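Local coordinates for PbICP-C (Plasmodium berghei, PDB 3PNR), which probably inhibits papain-like cysteine peptidases, as the C-terminal domain of a Plasmodium inhibitor of the falstatin family, at residues 65-79 against 160-172. Sequence-based numbering, arbitrary orientation.
With CD (cadmium ion), chain F.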
ATOM      1  N   THR B  65      -3.469  -2.046   0.756  1.00 33.18           N
ATOM      2  CA  THR B  65      -4.514  -1.041   0.581  1.00 38.89           C
ATOM      3  C   THR B  65      -4.580  -0.016   1.726  1.00 42.86           C
ATOM      4  O   THR B  65      -5.155   1.059   1.566  1.00 47.27           O
ATOM      5  CB  THR B  65      -5.868  -1.688   0.466  1.00 48.99           C
ATOM      6  OG1 THR B  65      -6.260  -2.159   1.762  1.00 64.00           O
ATOM      7  CG2 THR B  65      -5.813  -2.855  -0.527  1.00 40.24           C
ATOM      8  N   GLY B  66      -3.986  -0.336   2.872  1.00 41.76           N
ATOM      9  CA  GLY B  66      -4.054   0.547   4.026  1.00 39.63           C
ATOM     10  C   GLY B  66      -5.189   0.190   4.984  1.00 42.55           C
ATOM     11  O   GLY B  66      -5.325   0.777   6.052  1.00 42.70           O
ATOM     12  N   TYR B  67      -6.016  -0.767   4.586  1.00 50.04           N
ATOM     13  CA  TYR B  67      -7.015  -1.341   5.469  1.00 51.12           C
ATOM     14  C   TYR B  67      -6.427  -2.472   6.304  1.00 54.72           C
ATOM     15  O   TYR B  67      -5.650  -3.286   5.798  1.00 61.71           O
ATOM     16  CB  TYR B  67      -8.185  -1.889   4.656  1.00 41.19           C
ATOM     17  CG  TYR B  67      -8.974  -0.827   3.944  1.00 50.55           C
ATOM     18  CD1 TYR B  67      -8.499  -0.254   2.766  1.00 49.05           C
ATOM     19  CD2 TYR B  67     -10.202  -0.395   4.440  1.00 54.70           C
ATOM     20  CE1 TYR B  67      -9.220   0.726   2.106  1.00 46.98           C
ATOM     21  CE2 TYR B  67     -10.936   0.584   3.781  1.00 54.60           C
ATOM     22  CZ  TYR B  67     -10.437   1.141   2.618  1.00 52.24           C
ATOM     23  OH  TYR B  67     -11.151   2.111   1.959  1.00 51.33           O
ATOM     24  N   LEU B  68      -6.797  -2.518   7.581  1.00 54.79           N
ATOM     25  CA  LEU B  68      -6.529  -3.700   8.407  1.00 63.08           C
ATOM     26  C   LEU B  68      -7.762  -4.185   9.187  1.00 60.62           C
ATOM     27  O   LEU B  68      -8.692  -3.424   9.442  1.00 66.59           O
ATOM     28  CB  LEU B  68      -5.322  -3.496   9.341  1.00 62.60           C
ATOM     29  CG  LEU B  68      -5.229  -2.335  10.337  1.00 60.92           C
ATOM     30  CD1 LEU B  68      -6.560  -1.630  10.560  1.00 63.13           C
ATOM     31  CD2 LEU B  68      -4.667  -2.852  11.656  1.00 56.20           C
ATOM     32  N   TRP B  69      -7.763  -5.464   9.543  1.00 60.09           N
ATOM     33  CA  TRP B  69      -8.817  -6.044  10.368  1.00 51.45           C
ATOM     34  C   TRP B  69      -8.538  -5.804  11.848  1.00 52.98           C
ATOM     35  O   TRP B  69      -7.465  -6.160  12.352  1.00 47.79           O
ATOM     36  CB  TRP B  69      -8.897  -7.547  10.123  1.00 45.51           C
ATOM     37  CG  TRP B  69      -9.517  -7.924   8.825  1.00 44.43           C
ATOM     38  CD1 TRP B  69      -8.869  -8.318   7.698  1.00 40.55           C
ATOM     39  CD2 TRP B  69     -10.921  -7.948   8.516  1.00 47.81           C
ATOM     40  NE1 TRP B  69      -9.778  -8.586   6.700  1.00 45.91           N
ATOM     41  CE2 TRP B  69     -11.044  -8.370   7.178  1.00 47.29           C
ATOM     42  CE3 TRP B  69     -12.083  -7.649   9.240  1.00 48.27           C
ATOM     43  CZ2 TRP B  69     -12.282  -8.506   6.547  1.00 53.15           C
ATOM     44  CZ3 TRP B  69     -13.315  -7.785   8.615  1.00 48.59           C
ATOM     45  CH2 TRP B  69     -13.404  -8.210   7.283  1.00 55.27           C
ATOM     46  N   VAL B  70      -9.508  -5.209  12.541  1.00 57.18           N
ATOM     47  CA  VAL B  70      -9.399  -4.953  13.977  1.00 56.98           C
ATOM     48  C   VAL B  70     -10.575  -5.562  14.745  1.00 58.57           C
ATOM     49  O   VAL B  70     -11.734  -5.384  14.363  1.00 60.88           O
ATOM     50  CB  VAL B  70      -9.350  -3.447  14.251  1.00 53.19           C
ATOM     51  CG1 VAL B  70      -9.033  -3.163  15.712  1.00 47.21           C
ATOM     52  CG2 VAL B  70      -8.332  -2.802  13.356  1.00 55.97           C
ATOM     53  N   LEU B  71     -10.283  -6.293  15.817  1.00 61.07           N
ATOM     54  CA  LEU B  71     -11.344  -6.752  16.712  1.00 57.16           C
ATOM     55  C   LEU B  71     -11.783  -5.577  17.565  1.00 56.89           C
ATOM     56  O   LEU B  71     -10.994  -5.036  18.339  1.00 52.77           O
ATOM     57  CB  LEU B  71     -10.881  -7.897  17.605  1.00 58.27           C
ATOM     58  CG  LEU B  71     -11.785  -8.138  18.824  1.00 59.79           C
ATOM     59  CD1 LEU B  71     -13.100  -8.814  18.435  1.00 51.79           C
ATOM     60  CD2 LEU B  71     -11.050  -8.948  19.889  1.00 56.35           C
ATOM     61  N   LEU B  72     -13.041  -5.180  17.415  1.00 62.39           N
ATOM     62  CA  LEU B  72     -13.511  -3.927  17.990  1.00 68.13           C
ATOM     63  C   LEU B  72     -14.302  -4.082  19.284  1.00 69.52           C
ATOM     64  O   LEU B  72     -14.384  -3.141  20.072  1.00 69.68           O
ATOM     65  CB  LEU B  72     -14.337  -3.145  16.964  1.00 67.16           C
ATOM     66  CG  LEU B  72     -13.547  -2.489  15.830  1.00 60.36           C
ATOM     67  CD1 LEU B  72     -14.508  -1.891  14.820  1.00 63.16           C
ATOM     68  CD2 LEU B  72     -12.589  -1.431  16.373  1.00 52.19           C
ATOM     69  N   GLY B  73     -14.896  -5.249  19.506  1.00 70.38           N
ATOM     70  CA  GLY B  73     -15.667  -5.433  20.720  1.00 77.44           C
ATOM     71  C   GLY B  73     -16.462  -6.714  20.869  1.00 80.41           C
ATOM     72  O   GLY B  73     -16.802  -7.375  19.884  1.00 77.93           O
ATOM     73  N   ILE B  74     -16.737  -7.056  22.128  1.00 80.76           N
ATOM     74  CA  ILE B  74     -17.670  -8.114  22.494  1.00 78.62           C
ATOM     75  C   ILE B  74     -18.818  -7.464  23.266  1.00 75.22           C
ATOM     76  O   ILE B  74     -18.578  -6.749  24.241  1.00 78.30           O
ATOM     77  CB  ILE B  74     -16.996  -9.165  23.398  1.00 79.42           C
ATOM     78  CG1 ILE B  74     -15.629  -9.559  22.843  1.00 81.45           C
ATOM     79  CG2 ILE B  74     -17.876 -10.400  23.531  1.00 78.35           C
ATOM     80  CD1 ILE B  74     -15.695 -10.595  21.733  1.00 83.24           C
ATOM     81  N   HIS B  75     -20.056  -7.689  22.829  1.00 69.90           N
ATOM     82  CA  HIS B  75     -21.219  -7.083  23.487  1.00 69.46           C
ATOM     83  C   HIS B  75     -22.306  -8.102  23.826  1.00 73.14           C
ATOM     84  O   HIS B  75     -22.457  -9.120  23.149  1.00 73.35           O
ATOM     85  CB  HIS B  75     -21.838  -5.983  22.614  1.00 67.25           C
ATOM     86  CG  HIS B  75     -20.847  -4.986  22.099  1.00 76.50           C
ATOM     87  ND1 HIS B  75     -20.478  -3.865  22.813  1.00 82.01           N
ATOM     88  CD2 HIS B  75     -20.152  -4.938  20.939  1.00 72.49           C
ATOM     89  CE1 HIS B  75     -19.594  -3.172  22.116  1.00 71.10           C
ATOM     90  NE2 HIS B  75     -19.377  -3.803  20.976  1.00 70.57           N
ATOM     91  N   LYS B  76     -23.065  -7.821  24.879  1.00 74.31           N
ATOM     92  CA  LYS B  76     -24.302  -8.551  25.117  1.00 74.49           C
ATOM     93  C   LYS B  76     -25.405  -7.852  24.344  1.00 72.62           C
ATOM     94  O   LYS B  76     -26.271  -8.499  23.755  1.00 73.57           O
ATOM     95  CB  LYS B  76     -24.637  -8.604  26.607  1.00 77.54           C
ATOM     96  CG  LYS B  76     -23.876  -9.677  27.365  1.00 82.07           C
ATOM     97  CD  LYS B  76     -24.130 -11.051  26.758  1.00 85.99           C
ATOM     98  CE  LYS B  76     -23.097 -12.070  27.216  1.00 88.25           C
ATOM     99  NZ  LYS B  76     -23.029 -12.173  28.699  1.00 91.46           N
ATOM    100  N   ASP B  77     -25.352  -6.523  24.340  1.00 71.55           N
ATOM    101  CA  ASP B  77     -26.261  -5.701  23.544  1.00 77.77           C
ATOM    102  C   ASP B  77     -25.942  -5.806  22.055  1.00 77.47           C
ATOM    103  O   ASP B  77     -24.773  -5.828  21.663  1.00 84.11           O
ATOM    104  CB  ASP B  77     -26.150  -4.231  23.962  1.00 80.23           C
ATOM    105  CG  ASP B  77     -24.744  -3.675  23.780  1.00 82.24           C
ATOM    106  OD1 ASP B  77     -23.807  -4.251  24.376  1.00 85.57           O
ATOM    107  OD2 ASP B  77     -24.574  -2.674  23.042  1.00 73.31           O
ATOM    108  N   GLU B  78     -26.980  -5.868  21.230  1.00 73.63           N
ATOM    109  CA  GLU B  78     -26.802  -5.739  19.792  1.00 81.43           C
ATOM    110  C   GLU B  78     -26.123  -4.396  19.541  1.00 85.80           C
ATOM    111  O   GLU B  78     -26.668  -3.349  19.900  1.00 79.86           O
ATOM    112  CB  GLU B  78     -28.146  -5.793  19.074  1.00 87.31           C
ATOM    113  CG  GLU B  78     -28.051  -5.681  17.564  1.00 96.21           C
ATOM    114  CD  GLU B  78     -29.415  -5.655  16.899  1.00108.44           C
ATOM    115  OE1 GLU B  78     -30.305  -4.923  17.389  1.00108.73           O
ATOM    116  OE2 GLU B  78     -29.596  -6.369  15.886  1.00113.04           O
ATOM    117  N   PRO B  79     -24.926  -4.426  18.927  1.00 84.63           N
ATOM    118  CA  PRO B  79     -24.075  -3.237  18.797  1.00 76.59           C
ATOM    119  C   PRO B  79     -24.521  -2.298  17.673  1.00 71.13           C
ATOM    120  O   PRO B  79     -24.890  -2.742  16.582  1.00 68.79           O
ATOM    121  CB  PRO B  79     -22.692  -3.827  18.469  1.00 76.61           C
ATOM    122  CG  PRO B  79     -22.860  -5.339  18.495  1.00 80.16           C
ATOM    123  CD  PRO B  79     -24.313  -5.596  18.282  1.00 80.31           C
ATOM    124  N   LYS B 160     -25.167 -15.489  24.851  1.00 91.57           N
ATOM    125  CA  LYS B 160     -25.192 -14.891  23.519  1.00 94.08           C
ATOM    126  C   LYS B 160     -24.189 -13.746  23.459  1.00 88.76           C
ATOM    127  O   LYS B 160     -24.173 -12.876  24.332  1.00 80.67           O
ATOM    128  CB  LYS B 160     -26.590 -14.379  23.173  1.00 97.03           C
ATOM    129  CG  LYS B 160     -27.649 -15.460  23.101  1.00103.81           C
ATOM    130  CD  LYS B 160     -27.262 -16.547  22.114  1.00113.18           C
ATOM    131  CE  LYS B 160     -28.379 -17.568  21.964  1.00120.57           C
ATOM    132  NZ  LYS B 160     -28.857 -18.076  23.285  1.00122.27           N
ATOM    133  N   TYR B 161     -23.350 -13.750  22.430  1.00 90.97           N
ATOM    134  CA  TYR B 161     -22.273 -12.772  22.334  1.00 89.90           C
ATOM    135  C   TYR B 161     -22.191 -12.125  20.952  1.00 86.11           C
ATOM    136  O   TYR B 161     -22.209 -12.815  19.929  1.00 85.31           O
ATOM    137  CB  TYR B 161     -20.936 -13.426  22.690  1.00 93.76           C
ATOM    138  CG  TYR B 161     -20.943 -14.163  24.014  1.00 98.72           C
ATOM    139  CD1 TYR B 161     -20.707 -13.492  25.206  1.00 99.37           C
ATOM    140  CD2 TYR B 161     -21.183 -15.530  24.068  1.00103.48           C
ATOM    141  CE1 TYR B 161     -20.710 -14.161  26.413  1.00102.51           C
ATOM    142  CE2 TYR B 161     -21.188 -16.209  25.275  1.00105.24           C
ATOM    143  CZ  TYR B 161     -20.952 -15.517  26.442  1.00105.19           C
ATOM    144  OH  TYR B 161     -20.957 -16.183  27.644  1.00108.82           O
ATOM    145  N   TYR B 162     -22.114 -10.795  20.937  1.00 79.36           N
ATOM    146  CA  TYR B 162     -21.878 -10.035  19.712  1.00 68.32           C
ATOM    147  C   TYR B 162     -20.397  -9.694  19.598  1.00 62.01           C
ATOM    148  O   TYR B 162     -19.892  -8.835  20.329  1.00 56.17           O
ATOM    149  CB  TYR B 162     -22.702  -8.742  19.699  1.00 67.89           C
ATOM    150  CG  TYR B 162     -24.170  -8.953  19.438  1.00 75.30           C
ATOM    151  CD1 TYR B 162     -24.631  -9.239  18.161  1.00 77.82           C
ATOM    152  CD2 TYR B 162     -25.096  -8.867  20.468  1.00 78.64           C
ATOM    153  CE1 TYR B 162     -25.972  -9.431  17.916  1.00 79.85           C
ATOM    154  CE2 TYR B 162     -26.436  -9.058  20.234  1.00 84.41           C
ATOM    155  CZ  TYR B 162     -26.872  -9.341  18.955  1.00 88.35           C
ATOM    156  OH  TYR B 162     -28.215  -9.535  18.717  1.00 90.78           O
ATOM    157  N   ILE B 163     -19.709 -10.380  18.689  1.00 59.79           N
ATOM    158  CA  ILE B 163     -18.296 -10.128  18.425  1.00 70.62           C
ATOM    159  C   ILE B 163     -18.142  -9.260  17.181  1.00 71.74           C
ATOM    160  O   ILE B 163     -18.642  -9.609  16.108  1.00 71.05           O
ATOM    161  CB  ILE B 163     -17.533 -11.442  18.213  1.00 73.04           C
ATOM    162  CG1 ILE B 163     -17.889 -12.434  19.323  1.00 73.06           C
ATOM    163  CG2 ILE B 163     -16.038 -11.181  18.155  1.00 69.65           C
ATOM    164  CD1 ILE B 163     -17.012 -13.659  19.353  1.00 72.75           C
ATOM    165  N   VAL B 164     -17.459  -8.129  17.319  1.00 67.58           N
ATOM    166  CA  VAL B 164     -17.372  -7.172  16.214  1.00 62.47           C
ATOM    167  C   VAL B 164     -15.977  -7.036  15.594  1.00 56.05           C
ATOM    168  O   VAL B 164     -14.993  -6.743  16.274  1.00 52.21           O
ATOM    169  CB  VAL B 164     -17.901  -5.792  16.622  1.00 55.60           C
ATOM    170  CG1 VAL B 164     -17.868  -4.848  15.438  1.00 51.85           C
ATOM    171  CG2 VAL B 164     -19.312  -5.918  17.165  1.00 54.20           C
ATOM    172  N   TYR B 165     -15.906  -7.273  14.292  1.00 59.20           N
ATOM    173  CA  TYR B 165     -14.673  -7.078  13.544  1.00 61.89           C
ATOM    174  C   TYR B 165     -14.910  -6.019  12.489  1.00 62.13           C
ATOM    175  O   TYR B 165     -16.026  -5.869  11.983  1.00 59.64           O
ATOM    176  CB  TYR B 165     -14.274  -8.362  12.831  1.00 66.76           C
ATOM    177  CG  TYR B 165     -13.950  -9.520  13.736  1.00 75.17           C
ATOM    178  CD1 TYR B 165     -12.710  -9.616  14.350  1.00 77.55           C
ATOM    179  CD2 TYR B 165     -14.874 -10.536  13.953  1.00 78.46           C
ATOM    180  CE1 TYR B 165     -12.400 -10.681  15.168  1.00 80.02           C
ATOM    181  CE2 TYR B 165     -14.574 -11.612  14.769  1.00 80.33           C
ATOM    182  CZ  TYR B 165     -13.333 -11.678  15.374  1.00 80.23           C
ATOM    183  OH  TYR B 165     -13.020 -12.740  16.187  1.00 74.49           O
ATOM    184  N   SER B 166     -13.866  -5.288  12.130  1.00 58.38           N
ATOM    185  CA  SER B 166     -13.992  -4.396  10.995  1.00 46.53           C
ATOM    186  C   SER B 166     -12.694  -4.244  10.237  1.00 48.65           C
ATOM    187  O   SER B 166     -11.610  -4.244  10.819  1.00 49.84           O
ATOM    188  CB  SER B 166     -14.533  -3.032  11.416  1.00 48.70           C
ATOM    189  OG  SER B 166     -15.243  -2.436  10.341  1.00 55.43           O
ATOM    190  N   TYR B 167     -12.840  -4.132   8.921  1.00 52.60           N
ATOM    191  CA  TYR B 167     -11.760  -3.869   7.989  1.00 44.41           C
ATOM    192  C   TYR B 167     -11.920  -2.408   7.624  1.00 50.17           C
ATOM    193  O   TYR B 167     -12.863  -2.036   6.919  1.00 46.86           O
ATOM    194  CB  TYR B 167     -11.963  -4.746   6.754  1.00 53.44           C
ATOM    195  CG  TYR B 167     -10.771  -4.908   5.833  1.00 57.34           C
ATOM    196  CD1 TYR B 167      -9.557  -5.386   6.306  1.00 60.09           C
ATOM    197  CD2 TYR B 167     -10.878  -4.625   4.472  1.00 54.85           C
ATOM    198  CE1 TYR B 167      -8.471  -5.552   5.455  1.00 59.42           C
ATOM    199  CE2 TYR B 167      -9.808  -4.791   3.617  1.00 52.38           C
ATOM    200  CZ  TYR B 167      -8.607  -5.256   4.111  1.00 59.40           C
ATOM    201  OH  TYR B 167      -7.540  -5.416   3.263  1.00 60.10           O
ATOM    202  N   TYR B 168     -11.021  -1.569   8.131  1.00 52.21           N
ATOM    203  CA  TYR B 168     -11.121  -0.133   7.899  1.00 45.28           C
ATOM    204  C   TYR B 168      -9.739   0.518   7.840  1.00 42.44           C
ATOM    205  O   TYR B 168      -8.731  -0.125   8.128  1.00 37.25           O
ATOM    206  CB  TYR B 168     -12.016   0.537   8.962  1.00 36.77           C
ATOM    207  CG  TYR B 168     -11.388   0.679  10.330  1.00 40.64           C
ATOM    208  CD1 TYR B 168     -11.318  -0.405  11.203  1.00 52.04           C
ATOM    209  CD2 TYR B 168     -10.857   1.894  10.750  1.00 41.55           C
ATOM    210  CE1 TYR B 168     -10.734  -0.282  12.455  1.00 53.87           C
ATOM    211  CE2 TYR B 168     -10.261   2.029  12.001  1.00 42.96           C
ATOM    212  CZ  TYR B 168     -10.208   0.938  12.853  1.00 53.21           C
ATOM    213  OH  TYR B 168      -9.628   1.063  14.103  1.00 51.08           O
ATOM    214  N   ARG B 169      -9.704   1.786   7.443  1.00 40.04           N
ATOM    215  CA  ARG B 169      -8.481   2.577   7.501  1.00 46.19           C
ATOM    216  C   ARG B 169      -8.501   3.491   8.728  1.00 45.29           C
ATOM    217  O   ARG B 169      -9.413   4.308   8.888  1.00 38.82           O
ATOM    218  CB  ARG B 169      -8.328   3.434   6.240  1.00 46.26           C
ATOM    219  CG  ARG B 169      -8.217   2.671   4.937  1.00 45.68           C
ATOM    220  CD  ARG B 169      -8.065   3.639   3.776  1.00 47.68           C
ATOM    221  NE  ARG B 169      -7.359   3.060   2.634  1.00 51.86           N
ATOM    222  CZ  ARG B 169      -7.122   3.711   1.494  1.00 50.14           C
ATOM    223  NH1 ARG B 169      -7.538   4.963   1.338  1.00 39.62           N
ATOM    224  NH2 ARG B 169      -6.472   3.112   0.508  1.00 48.26           N
ATOM    225  N   PRO B 170      -7.491   3.355   9.597  1.00 40.38           N
ATOM    226  CA  PRO B 170      -7.357   4.150  10.823  1.00 40.30           C
ATOM    227  C   PRO B 170      -7.280   5.641  10.532  1.00 51.33           C
ATOM    228  O   PRO B 170      -7.705   6.469  11.341  1.00 60.01           O
ATOM    229  CB  PRO B 170      -6.028   3.667  11.402  1.00 50.45           C
ATOM    230  CG  PRO B 170      -5.854   2.287  10.844  1.00 50.93           C
ATOM    231  CD  PRO B 170      -6.453   2.318   9.480  1.00 41.40           C
ATOM    232  N   PHE B 171      -6.727   5.974   9.373  1.00 52.89           N
ATOM    233  CA  PHE B 171      -6.529   7.359   8.990  1.00 49.24           C
ATOM    234  C   PHE B 171      -7.724   7.905   8.220  1.00 58.77           C
ATOM    235  O   PHE B 171      -7.743   9.086   7.859  1.00 57.80           O
ATOM    236  CB  PHE B 171      -5.251   7.501   8.164  1.00 42.52           C
ATOM    237  CG  PHE B 171      -5.185   6.584   6.964  1.00 34.94           C
ATOM    238  CD1 PHE B 171      -4.629   5.321   7.072  1.00 37.61           C
ATOM    239  CD2 PHE B 171      -5.662   6.999   5.723  1.00 31.87           C
ATOM    240  CE1 PHE B 171      -4.557   4.480   5.974  1.00 41.30           C
ATOM    241  CE2 PHE B 171      -5.587   6.173   4.618  1.00 30.40           C
ATOM    242  CZ  PHE B 171      -5.033   4.906   4.744  1.00 39.31           C
ATOM    243  N   SER B 172      -8.708   7.040   7.961  1.00 60.80           N
ATOM    244  CA  SER B 172      -9.950   7.439   7.294  1.00 61.38           C
ATOM    245  C   SER B 172     -11.048   6.384   7.459  1.00 61.74           C
ATOM    246  O   SER B 172     -11.458   5.743   6.485  1.00 58.95           O
ATOM    247  CB  SER B 172      -9.711   7.722   5.812  1.00 61.67           C
ATOM    248  OG  SER B 172     -10.689   8.624   5.321  1.00 65.94           O
TER
HETATM  249 CD    CD F 355     -22.163  -2.762  24.177  1.00 75.59          CD
HETATM  250  O   HOH W   1      -4.716  -5.727   4.398  1.00 70.73           O
HETATM  251  O   HOH W   2     -20.040  -2.822  25.531  1.00 54.40           O
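Trp69 and Tyr167 face each other across an antiparallel strand pair, 68-75 against 160-168, at one border of the four-stranded sheet of this two-sheet domain, consistent with the immunoglobulin-like beta sandwich of chagasin-type inhibitors. Backbone hydrogen bonds run from Leu68–Tyr168 to His75–Tyr162. Midway a classic beta bulge sets Leu72 and Gly73 against Val164: Leu72 N donates to Val164 O at 2.7 Å, and Val164 N to Gly73 O.

In the aromatic cluster Tyr167 lies between Trp69, on the facing strand, and Tyr67, in the loop just before it. Tyr167 CB sits squarely over the six-membered ring of Trp69, 3.5 Å from its centroid, and Tyr167 CG, anti to its own backbone N (chi1 -164°), carries the phenol obliquely over the pyrrole part. Tyr67 CB makes a CH-pi contact over a face of the Tyr167 ring, while Arg169 CG lies over the centre of the Tyr67 ring, 3.4 Å from the centroid. Trp69 NE1 is hydrogen-bonded to Glu60 O and Tyr167 OH to Asn62 N.

Toward the other sheet, Ile74 CD1 packs on Ile163 CG2 at 3.6 Å, and both side chains touch Val102. At the far end Glu78 CA and Pro79 CD cover one face of the Tyr162 ring, and cadmium is bound by His75 ND1, both carboxylate oxygens of Asp77 and a water.

Arg169, salt-bridged through NH1 to an acidic side chain of another protein's chain, reaches the loop before strand 68-75, where NH2 hydrogen-bonds Thr65 O at 2.7 Å.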